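Local coordinates for protein Lys-gingipain catalytic subunit (Porphyromonas gingivalis, PDB 6I9A) that cleaves proteins after lysine residues as a secreted cysteine endopeptidase and may act as a virulence factor in periodontal disease, at residues T33-K38 and D362-P367. Numbering follows the deposited sequence.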
ATOM      1  N   THR A  33     -17.293  -0.145  -4.508  1.00 11.48           N
ATOM      2  CA  THR A  33     -17.790  -0.726  -5.767  1.00 11.45           C
ATOM      3  C   THR A  33     -16.624  -1.301  -6.563  1.00 11.10           C
ATOM      4  O   THR A  33     -16.655  -2.434  -7.032  1.00 11.32           O
ATOM      5  CB  THR A  33     -18.564   0.296  -6.568  1.00 13.41           C
ATOM      6  OG1 THR A  33     -19.732   0.662  -5.819  1.00 14.15           O
ATOM      7  CG2 THR A  33     -18.942  -0.202  -7.959  1.00 13.79           C
ATOM      8  N   TRP A  34     -15.568  -0.485  -6.749  1.00 10.19           N
ATOM      9  CA  TRP A  34     -14.388  -0.933  -7.512  1.00 10.58           C
ATOM     10  C   TRP A  34     -13.665  -2.092  -6.836  1.00  9.94           C
ATOM     11  O   TRP A  34     -13.274  -3.043  -7.499  1.00 10.16           O
ATOM     12  CB  TRP A  34     -13.462   0.243  -7.766  1.00 11.41           C
ATOM     13  CG  TRP A  34     -12.100  -0.125  -8.260  1.00 10.74           C
ATOM     14  CD1 TRP A  34     -10.927   0.136  -7.604  1.00 11.22           C
ATOM     15  CD2 TRP A  34     -11.741  -0.872  -9.433  1.00 10.61           C
ATOM     16  NE1 TRP A  34      -9.863  -0.313  -8.330  1.00 11.01           N
ATOM     17  CE2 TRP A  34     -10.329  -0.953  -9.454  1.00 10.68           C
ATOM     18  CE3 TRP A  34     -12.473  -1.450 -10.500  1.00 11.63           C
ATOM     19  CZ2 TRP A  34      -9.639  -1.610 -10.471  1.00 11.11           C
ATOM     20  CZ3 TRP A  34     -11.777  -2.114 -11.491  1.00 12.30           C
ATOM     21  CH2 TRP A  34     -10.385  -2.176 -11.488  1.00 11.74           C
ATOM     22  N   LYS A  35     -13.486  -2.041  -5.492  1.00 10.91           N
ATOM     23  CA  LYS A  35     -12.810  -3.149  -4.826  1.00 10.70           C
ATOM     24  C   LYS A  35     -13.590  -4.452  -5.006  1.00  9.71           C
ATOM     25  O   LYS A  35     -13.005  -5.492  -5.250  1.00 10.06           O
ATOM     26  CB  LYS A  35     -12.599  -2.851  -3.339  1.00 10.43           C
ATOM     27  CG  LYS A  35     -11.636  -1.675  -3.073  1.00 10.84           C
ATOM     28  CD  LYS A  35     -10.253  -1.779  -3.781  1.00 10.91           C
ATOM     29  CE  LYS A  35      -9.380  -0.660  -3.286  1.00 10.98           C
ATOM     30  NZ  LYS A  35      -8.014  -0.691  -3.850  1.00 10.58           N
ATOM     31  N   ALA A  36     -14.953  -4.392  -4.952  1.00 10.34           N
ATOM     32  CA  ALA A  36     -15.747  -5.631  -5.197  1.00 10.27           C
ATOM     33  C   ALA A  36     -15.555  -6.066  -6.646  1.00 10.50           C
ATOM     34  O   ALA A  36     -15.339  -7.254  -6.931  1.00 10.66           O
ATOM     35  CB  ALA A  36     -17.221  -5.371  -4.929  1.00 11.62           C
ATOM     36  N   GLN A  37     -15.591  -5.107  -7.590  1.00 10.48           N
ATOM     37  CA  GLN A  37     -15.443  -5.451  -9.000  1.00 10.71           C
ATOM     38  C   GLN A  37     -14.116  -6.134  -9.309  1.00 10.86           C
ATOM     39  O   GLN A  37     -14.050  -7.026 -10.174  1.00 10.69           O
ATOM     40  CB  GLN A  37     -15.596  -4.190  -9.870  1.00 10.90           C
ATOM     41  CG  GLN A  37     -17.035  -3.724  -9.914  1.00 12.17           C
ATOM     42  CD  GLN A  37     -17.182  -2.358 -10.533  1.00 11.81           C
ATOM     43  OE1 GLN A  37     -16.252  -1.555 -10.566  1.00 14.36           O
ATOM     44  NE2 GLN A  37     -18.393  -2.071 -11.043  1.00 15.90           N
ATOM     45  N   LYS A  38     -13.038  -5.719  -8.625  1.00 10.40           N
ATOM     46  CA  LYS A  38     -11.746  -6.329  -8.897  1.00 10.57           C
ATOM     47  C   LYS A  38     -11.516  -7.603  -8.057  1.00 10.54           C
ATOM     48  O   LYS A  38     -10.446  -8.199  -8.135  1.00 10.83           O
ATOM     49  CB  LYS A  38     -10.598  -5.328  -8.715  1.00 11.05           C
ATOM     50  CG  LYS A  38     -10.307  -4.987  -7.238  1.00 10.83           C
ATOM     51  CD  LYS A  38      -9.517  -3.673  -7.065  1.00 10.87           C
ATOM     52  CE  LYS A  38      -8.187  -3.634  -7.807  1.00 11.00           C
ATOM     53  NZ  LYS A  38      -7.181  -4.617  -7.275  1.00 11.74           N
ATOM     54  N   ASP A 362      -4.355   4.217   0.319  1.00  8.94           N
ATOM     55  CA  ASP A 362      -4.825   2.862   0.052  1.00  9.23           C
ATOM     56  C   ASP A 362      -3.678   1.870  -0.075  1.00  8.46           C
ATOM     57  O   ASP A 362      -2.990   1.761  -1.102  1.00  9.03           O
ATOM     58  CB  ASP A 362      -5.681   2.888  -1.220  1.00  9.93           C
ATOM     59  CG  ASP A 362      -6.358   1.552  -1.519  1.00  9.25           C
ATOM     60  OD1 ASP A 362      -6.039   0.552  -0.827  1.00  9.67           O
ATOM     61  OD2 ASP A 362      -7.240   1.522  -2.416  1.00 10.06           O
ATOM     62  N   GLY A 363      -3.497   1.091   0.987  1.00  8.39           N
ATOM     63  CA  GLY A 363      -2.456   0.081   1.056  1.00  9.43           C
ATOM     64  C   GLY A 363      -2.699  -1.164   0.224  1.00  8.42           C
ATOM     65  O   GLY A 363      -1.791  -1.980   0.002  1.00  8.83           O
ATOM     66  N   SER A 364      -3.942  -1.311  -0.297  1.00  8.51           N
ATOM     67  CA  SER A 364      -4.284  -2.470  -1.133  1.00  8.92           C
ATOM     68  C   SER A 364      -3.939  -2.282  -2.595  1.00  8.66           C
ATOM     69  O   SER A 364      -4.075  -3.216  -3.378  1.00  9.13           O
ATOM     70  CB  SER A 364      -5.754  -2.861  -0.975  1.00  9.54           C
ATOM     71  OG  SER A 364      -6.623  -1.939  -1.620  1.00  9.67           O
ATOM     72  N   VAL A 365      -3.478  -1.084  -2.989  1.00  8.81           N
ATOM     73  CA  VAL A 365      -3.047  -0.861  -4.387  1.00  9.51           C
ATOM     74  C   VAL A 365      -1.832  -1.737  -4.654  1.00  9.13           C
ATOM     75  O   VAL A 365      -0.931  -1.896  -3.794  1.00  8.59           O
ATOM     76  CB  VAL A 365      -2.708   0.631  -4.591  1.00  9.33           C
ATOM     77  CG1 VAL A 365      -2.024   0.866  -5.947  1.00 10.73           C
ATOM     78  CG2 VAL A 365      -3.954   1.505  -4.461  1.00 10.04           C
ATOM     79  N   MET A 366      -1.742  -2.264  -5.866  1.00  8.89           N
ATOM     80  CA  MET A 366      -0.592  -2.958  -6.398  1.00  9.55           C
ATOM     81  C   MET A 366       0.198  -1.983  -7.271  1.00  9.52           C
ATOM     82  O   MET A 366      -0.199  -1.721  -8.415  1.00 10.24           O
ATOM     83  CB  MET A 366      -0.976  -4.197  -7.226  1.00 11.38           C
ATOM     84  CG  MET A 366      -1.496  -5.309  -6.373  1.00 12.83           C
ATOM     85  SD  MET A 366      -1.350  -6.846  -7.270  1.00 16.54           S
ATOM     86  CE  MET A 366      -2.066  -7.975  -6.080  1.00 16.32           C
ATOM     87  N   PRO A 367       1.287  -1.401  -6.800  1.00  9.33           N
ATOM     88  CA  PRO A 367       1.986  -0.415  -7.626  1.00  9.78           C
ATOM     89  C   PRO A 367       2.578  -1.067  -8.852  1.00  9.21           C
ATOM     90  O   PRO A 367       3.167  -2.155  -8.812  1.00 10.13           O
ATOM     91  CB  PRO A 367       3.093   0.148  -6.703  1.00 10.49           C
ATOM     92  CG  PRO A 367       2.569  -0.161  -5.295  1.00  9.32           C
ATOM     93  CD  PRO A 367       1.905  -1.513  -5.460  1.00  9.55           C
TER
HETATM   94  O   HOH W   1      -6.510  -3.061  -4.905  1.00 11.33           O
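An Asx turn within the type I beta turn Asp362 to Val365 receives the ammonium group of Lys35, from the last turn of helix 25-37. The turn follows strand 357-361, an edge strand of the six-stranded sheet. The helix packs beside the four-stranded parallel sheet, so the contact joins the two alpha/beta halves of the catalytic region. Lys35 NZ forms a salt bridge with Asp362 OD2 at 2.7 Å. It meets this oxygen on the syn side, 21° out of the carboxylate plane. Lys35 bends at chi2 (-53°) and then runs extended, which carries NZ across to the turn. Lys35 NZ also donates to Ser364 OG at 2.9 Å. Ser364 OG in turn donates a hydrogen bond to Asp362 OD1 at 2.7 Å, again on the syn side. Ser364 N reaches the anti side of Asp362 OD1 at 2.9 Å, closing the Asx turn. A water accepts from Lys35 NZ at 3.0 Å and also from Lys38 NZ. It donates to Ser364 O at 2.9 Å. Outside the two segments, Glu140 of helix 126-141 makes a second salt bridge with Lys35, and Trp31 NE1 bonds to Asp362 OD2. Lys35 NZ thus has four polar partners, two of them carboxylates. Such surroundings would be expected to favour a charged lysine in this buried place, while the two Ser364 bonds to OD1 restrain rotation of the carboxylate.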